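MupZ (Pseudomonas fluorescens, PDB 6FXD) probably acts as an epoxide hydrolase in mupirocin biosynthesis, opening an epoxide in the reaction cascade that forms the antibiotic's oxygen heterocycle. Local coordinates at residues M27-I32 / I101-V106; A42-F47 / Y60-N65; E105-R110 / Q126-E131. One frame throughout, in Å; residues are numbered along the deposited sequence.

Contact 1: residues M27-I32 / I101-V106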
loop_
_atom_site.group_PDB
_atom_site.type_symbol
_atom_site.label_atom_id
_atom_site.label_comp_id
_atom_site.label_asym_id
_atom_site.label_seq_id
_atom_site.Cartn_x
_atom_site.Cartn_y
_atom_site.Cartn_z
ATOM N N MET A 27 7.067 -14.368 16.411
ATOM C CA MET A 27 8.191 -15.304 16.429
ATOM C C MET A 27 8.913 -15.234 17.766
ATOM O O MET A 27 9.800 -14.385 17.952
ATOM C CB MET A 27 9.185 -15.021 15.303
ATOM C CG MET A 27 8.589 -15.135 13.904
ATOM S SD MET A 27 9.807 -15.181 12.599
ATOM C CE MET A 27 10.585 -13.564 12.828
ATOM N N PRO A 28 8.578 -16.099 18.715
ATOM C CA PRO A 28 9.443 -16.274 19.885
ATOM C C PRO A 28 10.642 -17.144 19.550
ATOM O O PRO A 28 10.530 -18.117 18.798
ATOM C CB PRO A 28 8.535 -17.019 20.860
ATOM C CG PRO A 28 7.643 -17.818 19.948
ATOM C CD PRO A 28 7.371 -16.942 18.766
ATOM N N TYR A 29 11.801 -16.766 20.101
ATOM C CA TYR A 29 13.040 -17.531 20.020
ATOM C C TYR A 29 13.350 -18.037 21.423
ATOM O O TYR A 29 13.349 -17.250 22.379
ATOM C CB TYR A 29 14.209 -16.674 19.492
ATOM C CG TYR A 29 14.074 -16.341 18.030
ATOM C CD1 TYR A 29 13.187 -15.363 17.617
ATOM C CD2 TYR A 29 14.821 -17.011 17.054
ATOM C CE1 TYR A 29 13.072 -15.017 16.261
ATOM C CE2 TYR A 29 14.693 -16.691 15.701
ATOM C CZ TYR A 29 13.820 -15.689 15.317
ATOM O OH TYR A 29 13.672 -15.369 13.986
ATOM N N PHE A 30 13.616 -19.332 21.542
ATOM C CA PHE A 30 13.779 -19.994 22.830
ATOM C C PHE A 30 15.224 -20.420 23.037
ATOM O O PHE A 30 15.863 -20.945 22.119
ATOM C CB PHE A 30 12.903 -21.245 22.941
ATOM C CG PHE A 30 11.449 -20.999 22.685
ATOM C CD1 PHE A 30 10.926 -21.038 21.402
ATOM C CD2 PHE A 30 10.570 -20.787 23.745
ATOM C CE1 PHE A 30 9.579 -20.832 21.167
ATOM C CE2 PHE A 30 9.212 -20.591 23.511
ATOM C CZ PHE A 30 8.724 -20.603 22.225
ATOM N N GLU A 31 15.726 -20.209 24.247
ATOM C CA GLU A 31 16.975 -20.807 24.692
ATOM C C GLU A 31 16.575 -22.010 25.541
ATOM O O GLU A 31 15.997 -21.833 26.611
ATOM C CB GLU A 31 17.788 -19.802 25.508
ATOM C CG GLU A 31 19.151 -20.329 25.918
ATOM C CD GLU A 31 19.993 -19.312 26.653
ATOM O OE1 GLU A 31 19.999 -18.132 26.239
ATOM O OE2 GLU A 31 20.651 -19.700 27.646
ATOM N N ILE A 32 16.884 -23.212 25.071
ATOM C CA ILE A 32 16.432 -24.458 25.697
ATOM C C ILE A 32 17.662 -25.167 26.259
ATOM O O ILE A 32 18.547 -25.552 25.483
ATOM C CB ILE A 32 15.713 -25.357 24.679
ATOM C CG1 ILE A 32 14.639 -24.575 23.909
ATOM C CG2 ILE A 32 15.077 -26.554 25.395
ATOM C CD1 ILE A 32 14.211 -25.235 22.631
ATOM N N ILE A 101 12.463 -17.362 26.778
ATOM C CA ILE A 101 12.315 -16.641 25.519
ATOM C C ILE A 101 13.319 -15.499 25.529
ATOM O O ILE A 101 13.292 -14.649 26.428
ATOM C CB ILE A 101 10.882 -16.128 25.329
ATOM C CG1 ILE A 101 9.965 -17.320 25.036
ATOM C CG2 ILE A 101 10.824 -15.171 24.147
ATOM C CD1 ILE A 101 8.486 -17.000 24.952
ATOM N N VAL A 102 14.229 -15.513 24.555
ATOM C CA VAL A 102 15.299 -14.520 24.486
ATOM C C VAL A 102 15.058 -13.449 23.431
ATOM O O VAL A 102 15.738 -12.416 23.461
ATOM C CB VAL A 102 16.676 -15.181 24.283
ATOM C CG1 VAL A 102 17.029 -16.030 25.503
ATOM C CG2 VAL A 102 16.692 -16.030 23.008
ATOM N N ARG A 103 14.137 -13.666 22.502
ATOM C CA ARG A 103 13.748 -12.674 21.508
ATOM C C ARG A 103 12.284 -12.934 21.188
ATOM O O ARG A 103 11.855 -14.088 21.168
ATOM C CB ARG A 103 14.586 -12.781 20.216
ATOM C CG ARG A 103 14.588 -11.495 19.386
ATOM C CD ARG A 103 14.941 -11.662 17.891
ATOM N NE ARG A 103 15.856 -12.759 17.608
ATOM C CZ ARG A 103 16.118 -13.248 16.394
ATOM N NH1 ARG A 103 15.540 -12.740 15.310
ATOM N NH2 ARG A 103 16.961 -14.253 16.266
ATOM N N TYR A 104 11.508 -11.875 20.981
ATOM C CA TYR A 104 10.102 -12.026 20.605
ATOM C C TYR A 104 9.775 -10.936 19.589
ATOM O O TYR A 104 9.717 -9.751 19.935
ATOM C CB TYR A 104 9.182 -11.971 21.831
ATOM C CG TYR A 104 7.727 -12.204 21.506
ATOM C CD1 TYR A 104 7.272 -13.463 21.141
ATOM C CD2 TYR A 104 6.809 -11.159 21.549
ATOM C CE1 TYR A 104 5.940 -13.682 20.837
ATOM C CE2 TYR A 104 5.479 -11.363 21.245
ATOM C CZ TYR A 104 5.047 -12.629 20.896
ATOM O OH TYR A 104 3.727 -12.843 20.589
ATOM N N GLU A 105 9.564 -11.335 18.343
ATOM C CA GLU A 105 9.302 -10.396 17.258
ATOM C C GLU A 105 7.853 -10.493 16.815
ATOM O O GLU A 105 7.274 -11.577 16.775
ATOM C CB GLU A 105 10.167 -10.695 16.033
ATOM C CG GLU A 105 11.618 -10.609 16.313
ATOM C CD GLU A 105 12.485 -10.737 15.068
ATOM O OE1 GLU A 105 11.955 -10.793 13.928
ATOM O OE2 GLU A 105 13.712 -10.810 15.242
ATOM N N VAL A 106 7.277 -9.355 16.443
ATOM C CA VAL A 106 5.923 -9.307 15.912
ATOM C C VAL A 106 5.977 -8.491 14.631
ATOM O O VAL A 106 6.420 -7.338 14.651
ATOM C CB VAL A 106 4.933 -8.685 16.910
ATOM C CG1 VAL A 106 3.556 -8.622 16.290
ATOM C CG2 VAL A 106 4.881 -9.516 18.202
#
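Ile101 lies alongside Phe30 in a non-hydrogen-bonded antiparallel pair, its CG1 3.7 Å from Phe30 CE2, while its CD1 reaches on to Pro28; a long aliphatic branch suits packing beside an aromatic ring. Val102 is the extra residue of a beta bulge. Its psi of -16° breaks the extended path, and its N donates to Tyr29 O (2.9 Å), so the register slips by one before Arg103, whose buried N finds no partner.

Arg103 O accepts Tyr29 N, and both side chains rise on the face that carries Met27 and Glu105. The arginine chain bends at chi3 (-31°) and lays its guanidinium flat over the tyrosine ring, CZ 3.5 Å from the ring centroid and the planes 11° apart. NH1 runs in its own plane to Glu105 OE2 (2.7 Å), meeting it from above the carboxylate. On the other face Pro28 CB lies 3.8 Å from Tyr104 CD1, at the edge of that ring; the non-hydrogen-bonded pair asks no N-H of Pro28 on this side, consistent with a proline here. Glu105 and Met27 exchange both backbone bonds, Glu105 O 2.8 Å from Met27 N. Glu105 OE1, hydrogen-bonded to His107 NE2, lies 3.3 Å from Met27 CE.

Arg103 NH2 also bridges to Glu105 of the second subunit, whose OE1 is hydrogen-bonded to Tyr29 OH. Sharing the arginine charge among an aromatic face and carboxylates of two chains probably stabilises it at the interface.

Contact 2: residues A42-F47 / Y60-N65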
loop_
_atom_site.group_PDB
_atom_site.type_symbol
_atom_site.label_atom_id
_atom_site.label_comp_id
_atom_site.label_asym_id
_atom_site.label_seq_id
_atom_site.Cartn_x
_atom_site.Cartn_y
_atom_site.Cartn_z
ATOM N N ALA A 42 8.628 -32.568 22.913
ATOM C CA ALA A 42 7.393 -33.299 23.194
ATOM C C ALA A 42 6.235 -32.337 23.449
ATOM O O ALA A 42 5.112 -32.551 22.960
ATOM C CB ALA A 42 7.618 -34.211 24.392
ATOM N N TYR A 43 6.473 -31.296 24.252
ATOM C CA TYR A 43 5.413 -30.333 24.535
ATOM C C TYR A 43 4.977 -29.575 23.293
ATOM O O TYR A 43 3.886 -29.015 23.268
ATOM C CB TYR A 43 5.841 -29.354 25.615
ATOM C CG TYR A 43 5.432 -29.784 26.970
ATOM C CD1 TYR A 43 4.122 -29.634 27.382
ATOM C CD2 TYR A 43 6.343 -30.362 27.833
ATOM C CE1 TYR A 43 3.728 -30.043 28.641
ATOM C CE2 TYR A 43 5.959 -30.774 29.098
ATOM C CZ TYR A 43 4.651 -30.610 29.491
ATOM O OH TYR A 43 4.270 -31.012 30.754
ATOM N N CYS A 44 5.851 -29.458 22.291
ATOM C CA CYS A 44 5.447 -28.767 21.073
ATOM C C CYS A 44 4.195 -29.388 20.467
ATOM O O CYS A 44 3.357 -28.670 19.916
ATOM C CB CYS A 44 6.574 -28.786 20.057
ATOM S SG CYS A 44 7.921 -27.589 20.421
ATOM N N ALA A 45 4.033 -30.723 20.591
ATOM C CA ALA A 45 2.830 -31.376 20.080
ATOM C C ALA A 45 1.599 -30.912 20.840
ATOM O O ALA A 45 0.527 -30.734 20.256
ATOM C CB ALA A 45 2.969 -32.895 20.197
ATOM N N VAL A 46 1.752 -30.686 22.148
ATOM C CA VAL A 46 0.652 -30.192 22.963
ATOM C C VAL A 46 0.273 -28.771 22.550
ATOM O O VAL A 46 -0.917 -28.442 22.421
ATOM C CB VAL A 46 1.028 -30.296 24.454
ATOM C CG1 VAL A 46 -0.070 -29.721 25.354
ATOM C CG2 VAL A 46 1.354 -31.744 24.833
ATOM N N PHE A 47 1.276 -27.902 22.334
ATOM C CA PHE A 47 0.956 -26.537 21.944
ATOM C C PHE A 47 0.347 -26.479 20.553
ATOM O O PHE A 47 -0.555 -25.676 20.312
ATOM C CB PHE A 47 2.212 -25.682 21.989
ATOM C CG PHE A 47 2.550 -25.192 23.355
ATOM C CD1 PHE A 47 3.108 -26.053 24.286
ATOM C CD2 PHE A 47 2.284 -23.892 23.717
ATOM C CE1 PHE A 47 3.407 -25.610 25.560
ATOM C CE2 PHE A 47 2.599 -23.440 24.981
ATOM C CZ PHE A 47 3.160 -24.313 25.905
ATOM N N TYR A 60 1.389 -22.489 12.385
ATOM C CA TYR A 60 1.995 -22.565 13.715
ATOM C C TYR A 60 3.005 -23.710 13.660
ATOM O O TYR A 60 2.608 -24.884 13.635
ATOM C CB TYR A 60 0.920 -22.823 14.762
ATOM C CG TYR A 60 1.355 -22.706 16.201
ATOM C CD1 TYR A 60 1.490 -21.462 16.821
ATOM C CD2 TYR A 60 1.584 -23.849 16.961
ATOM C CE1 TYR A 60 1.847 -21.374 18.166
ATOM C CE2 TYR A 60 1.960 -23.768 18.278
ATOM C CZ TYR A 60 2.081 -22.541 18.887
ATOM O OH TYR A 60 2.454 -22.512 20.209
ATOM N N GLY A 61 4.291 -23.392 13.648
ATOM C CA GLY A 61 5.308 -24.415 13.469
ATOM C C GLY A 61 6.578 -24.129 14.243
ATOM O O GLY A 61 7.023 -22.981 14.333
ATOM N N PHE A 62 7.183 -25.192 14.777
ATOM C CA PHE A 62 8.393 -25.108 15.590
ATOM C C PHE A 62 9.603 -25.588 14.795
ATOM O O PHE A 62 9.551 -26.637 14.138
ATOM C CB PHE A 62 8.272 -25.960 16.859
ATOM C CG PHE A 62 7.348 -25.386 17.890
ATOM C CD1 PHE A 62 7.783 -24.403 18.790
ATOM C CD2 PHE A 62 6.028 -25.817 17.964
ATOM C CE1 PHE A 62 6.916 -23.893 19.754
ATOM C CE2 PHE A 62 5.166 -25.296 18.911
ATOM C CZ PHE A 62 5.603 -24.341 19.798
ATOM N N SER A 63 10.703 -24.842 14.890
ATOM C CA SER A 63 11.960 -25.167 14.219
ATOM C C SER A 63 13.110 -25.030 15.207
ATOM O O SER A 63 12.988 -24.362 16.233
ATOM C CB SER A 63 12.253 -24.213 13.056
ATOM O OG SER A 63 11.178 -24.179 12.148
ATOM N N PHE A 64 14.244 -25.644 14.875
ATOM C CA PHE A 64 15.364 -25.722 15.808
ATOM C C PHE A 64 16.699 -25.529 15.112
ATOM O O PHE A 64 16.940 -26.070 14.026
ATOM C CB PHE A 64 15.349 -27.066 16.582
ATOM C CG PHE A 64 14.101 -27.241 17.405
ATOM C CD1 PHE A 64 12.955 -27.804 16.837
ATOM C CD2 PHE A 64 14.058 -26.809 18.719
ATOM C CE1 PHE A 64 11.795 -27.912 17.565
ATOM C CE2 PHE A 64 12.888 -26.949 19.471
ATOM C CZ PHE A 64 11.762 -27.490 18.877
ATOM N N ASN A 65 17.544 -24.718 15.742
ATOM C CA ASN A 65 18.952 -24.560 15.404
ATOM C C ASN A 65 19.688 -25.101 16.629
ATOM O O ASN A 65 20.058 -24.344 17.531
ATOM C CB ASN A 65 19.245 -23.091 15.171
ATOM C CG ASN A 65 20.681 -22.839 14.731
ATOM O OD1 ASN A 65 21.438 -23.771 14.485
ATOM N ND2 ASN A 65 21.047 -21.566 14.597
#
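Cys44 sets its sulfur over the face of Phe62, in the layer between helix 37-51 and the sheet of a ferredoxin-like alpha-beta fold. The helix runs almost antiparallel to strand 60-65, with segment axes 9.5 Å apart. At such a spacing a small, polarisable residue fits well: SG stands above the centre of the Phe62 ring, 3.5 Å from its centroid, in a sulfur-aromatic contact, and CB adds a CH-pi contact to the same face. With chi1 at -77°, SG lies beside the backbone N and also looks at the rim of Phe64, whose CZ is 4.1 Å away near the plane of that ring. Gln132 of the second subunit packs on Cys44 as well, while the strand 60-64 continues the sheet into that chain.

One helical turn on, Phe47 starts toward the strand but its ring turns off to Ile88 and Leu91 of helix 78-94. Its CB touches Phe62 CZ at 4.3 Å, so the two phenylalanines meet through a methylene and not by stacking. Were Phe62 replaced by an alanine, the Cys44 sulfur would probably lose its aromatic platform and a gap would open beneath the helix.

The Tyr60 hydroxyl comes nearer to Phe47, with ring atom CD2 of Phe47 3.8 Å from Tyr60 OH. A chi1 of -170° swings the Tyr60 ring away from its backbone N and up to the helix, placing OH 3.6 Å from Phe47 CB.

Contact 3: residues E105-R110 / Q126-E131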
loop_
_atom_site.group_PDB
_atom_site.type_symbol
_atom_site.label_atom_id
_atom_site.label_comp_id
_atom_site.label_asym_id
_atom_site.label_seq_id
_atom_site.Cartn_x
_atom_site.Cartn_y
_atom_site.Cartn_z
ATOM N N GLU A 105 9.564 -11.335 18.343
ATOM C CA GLU A 105 9.302 -10.396 17.258
ATOM C C GLU A 105 7.853 -10.493 16.815
ATOM O O GLU A 105 7.274 -11.577 16.775
ATOM C CB GLU A 105 10.167 -10.695 16.033
ATOM C CG GLU A 105 11.618 -10.609 16.313
ATOM C CD GLU A 105 12.485 -10.737 15.068
ATOM O OE1 GLU A 105 11.955 -10.793 13.928
ATOM O OE2 GLU A 105 13.712 -10.810 15.242
ATOM N N VAL A 106 7.277 -9.355 16.443
ATOM C CA VAL A 106 5.923 -9.307 15.912
ATOM C C VAL A 106 5.977 -8.491 14.631
ATOM O O VAL A 106 6.420 -7.338 14.651
ATOM C CB VAL A 106 4.933 -8.685 16.910
ATOM C CG1 VAL A 106 3.556 -8.622 16.290
ATOM C CG2 VAL A 106 4.881 -9.516 18.202
ATOM N N HIS A 107 5.523 -9.076 13.525
ATOM C CA HIS A 107 5.531 -8.427 12.218
ATOM C C HIS A 107 4.109 -8.292 11.702
ATOM O O HIS A 107 3.320 -9.233 11.803
ATOM C CB HIS A 107 6.306 -9.264 11.202
ATOM C CG HIS A 107 7.741 -9.487 11.561
ATOM N ND1 HIS A 107 8.778 -9.023 10.776
ATOM C CD2 HIS A 107 8.316 -10.114 12.611
ATOM C CE1 HIS A 107 9.930 -9.374 11.321
ATOM N NE2 HIS A 107 9.677 -10.024 12.442
ATOM N N GLY A 108 3.800 -7.141 11.112
ATOM C CA GLY A 108 2.483 -6.898 10.569
ATOM C C GLY A 108 2.287 -5.438 10.217
ATOM O O GLY A 108 3.169 -4.615 10.469
ATOM N N PRO A 109 1.144 -5.092 9.631
ATOM C CA PRO A 109 0.912 -3.689 9.255
ATOM C C PRO A 109 0.702 -2.810 10.482
ATOM O O PRO A 109 0.292 -3.266 11.554
ATOM C CB PRO A 109 -0.354 -3.748 8.393
ATOM C CG PRO A 109 -1.079 -4.974 8.892
ATOM C CD PRO A 109 0.001 -5.961 9.279
ATOM N N ARG A 110 0.979 -1.517 10.300
ATOM C CA ARG A 110 0.960 -0.581 11.425
ATOM C C ARG A 110 -0.378 -0.600 12.162
ATOM O O ARG A 110 -0.413 -0.610 13.400
ATOM C CB ARG A 110 1.290 0.833 10.937
ATOM C CG ARG A 110 1.162 1.893 12.033
ATOM C CD ARG A 110 1.413 3.284 11.491
ATOM N NE ARG A 110 2.756 3.391 10.935
ATOM C CZ ARG A 110 3.224 4.470 10.315
ATOM N NH1 ARG A 110 2.453 5.539 10.170
ATOM N NH2 ARG A 110 4.461 4.480 9.838
ATOM N N GLN A 126 9.885 -6.901 19.765
ATOM C CA GLN A 126 10.452 -6.140 18.660
ATOM C C GLN A 126 9.385 -6.067 17.576
ATOM O O GLN A 126 9.052 -7.084 16.956
ATOM C CB GLN A 126 11.714 -6.821 18.130
ATOM C CG GLN A 126 12.916 -6.776 19.065
ATOM C CD GLN A 126 12.824 -7.755 20.221
ATOM O OE1 GLN A 126 12.597 -8.952 20.026
ATOM N NE2 GLN A 126 13.015 -7.251 21.436
ATOM N N PHE A 127 8.825 -4.872 17.362
ATOM C CA PHE A 127 7.719 -4.673 16.435
ATOM C C PHE A 127 8.277 -4.225 15.091
ATOM O O PHE A 127 8.943 -3.188 15.012
ATOM C CB PHE A 127 6.757 -3.612 16.967
ATOM C CG PHE A 127 5.883 -4.092 18.110
ATOM C CD1 PHE A 127 4.833 -4.969 17.882
ATOM C CD2 PHE A 127 6.092 -3.635 19.412
ATOM C CE1 PHE A 127 4.022 -5.397 18.931
ATOM C CE2 PHE A 127 5.283 -4.070 20.471
ATOM C CZ PHE A 127 4.243 -4.940 20.222
ATOM N N PHE A 128 8.013 -5.004 14.038
ATOM C CA PHE A 128 8.454 -4.701 12.675
ATOM C C PHE A 128 7.204 -4.405 11.853
ATOM O O PHE A 128 6.377 -5.300 11.637
ATOM C CB PHE A 128 9.185 -5.903 12.080
ATOM C CG PHE A 128 10.591 -6.078 12.580
ATOM C CD1 PHE A 128 10.849 -6.702 13.793
ATOM C CD2 PHE A 128 11.656 -5.627 11.821
ATOM C CE1 PHE A 128 12.156 -6.880 14.243
ATOM C CE2 PHE A 128 12.965 -5.791 12.257
ATOM C CZ PHE A 128 13.217 -6.407 13.475
ATOM N N GLU A 129 7.066 -3.153 11.398
ATOM C CA GLU A 129 5.891 -2.747 10.630
ATOM C C GLU A 129 6.086 -3.079 9.154
ATOM O O GLU A 129 7.023 -2.585 8.512
ATOM C CB GLU A 129 5.601 -1.260 10.841
ATOM C CG GLU A 129 5.141 -0.971 12.261
ATOM C CD GLU A 129 4.658 0.457 12.486
ATOM O OE1 GLU A 129 4.711 1.284 11.547
ATOM O OE2 GLU A 129 4.225 0.751 13.624
ATOM N N LEU A 130 5.198 -3.914 8.619
ATOM C CA LEU A 130 5.276 -4.364 7.232
ATOM C C LEU A 130 4.829 -3.230 6.312
ATOM O O LEU A 130 3.710 -2.726 6.446
ATOM C CB LEU A 130 4.366 -5.580 7.051
ATOM C CG LEU A 130 4.369 -6.151 5.634
ATOM C CD1 LEU A 130 5.683 -6.857 5.313
ATOM C CD2 LEU A 130 3.196 -7.108 5.442
ATOM N N GLU A 131 5.686 -2.846 5.356
ATOM C CA GLU A 131 5.428 -1.668 4.531
ATOM C C GLU A 131 5.323 -1.932 3.039
ATOM O O GLU A 131 4.613 -1.189 2.355
ATOM C CB GLU A 131 6.476 -0.575 4.795
ATOM C CG GLU A 131 6.379 -0.021 6.208
ATOM C CD GLU A 131 7.325 1.133 6.480
ATOM O OE1 GLU A 131 8.109 1.501 5.580
ATOM O OE2 GLU A 131 7.280 1.664 7.614
HETATM O O HOH W 1 2.456 -0.733 7.928
HETATM O O HOH W 2 4.834 1.592 8.820
#
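The parallel strand pair of a beta-alpha-beta unit is formed here: strand 100-108 leads through helix 110-113 into strand 126-135, which returns alongside it. In the staggered parallel pattern, Val106 N donates to Gln126 O (2.9 Å) and Val106 O receives Phe128 N; Gly108 N then donates to Phe128 O at a longer 3.2 Å, and Leu130 N ends the series on Gly108 O. Gly108 has an unusual phi of 168°, and a CB there would run into the ring of Pro109, so the lack of a side chain fits the turn into the helix.

Val106 lies beside Phe127, its CB 3.8 Å from Phe127 CD1, on the face covered by Leu113 and Leu116. The opposite face carries His107 and Phe128. Their rings are nearly parallel, 4° apart, but slid so far that they barely overlap, the centroids 4.7 Å from each other; instead Phe128 CB sits over the imidazole, 3.7 Å from its centroid, in a CH-pi contact. The histidine NE2 donates in its ring plane to the anti lone pair of Glu105 OE1 (2.8 Å), while Glu105 OE2 is held by Arg103; Ser63 OG of the second subunit may add a bond at ND1.

At the start of helix 110-113, Arg110 NE makes a salt bridge with Glu129 OE1 (2.9 Å), meeting OE1 on its syn side, 29° out of the carboxylate plane but in the guanidinium plane. One water joins Arg110 N to Leu130 O where the backbones part, and another links Glu129 OE1 to Glu131 OE2. Glu129 OE2 pairs with Arg117, and Arg110 NH1 with Glu111 of a third subunit. The NE2 bond and the methylene over one face probably restrain His107 from flipping, whereas Arg110 and Glu129 tie the helix start to strand 126-135 through charge and water.

Contacts 1 and 3 share strand 100-108: residues 101-106 pair antiparallel with strand 24-31, and residues 105-110 pair parallel with strand 126-135. Glu105 belongs to both, and Met27 CE packs against His107 NE2 between them. Contact 2 lies on the other side of the chain's centre from contact 3, about 23 Å between centres; it is reached from contact 1 through Ile32 and Phe64, which touch. It is buried and apolar, joining helix to sheet by sulfur and aromatic packing. Contact 1 is only partly buried, and contact 3, though mostly buried, ends in exposed Arg110; both combine backbone bonds with charged side chains. All three meet the second subunit.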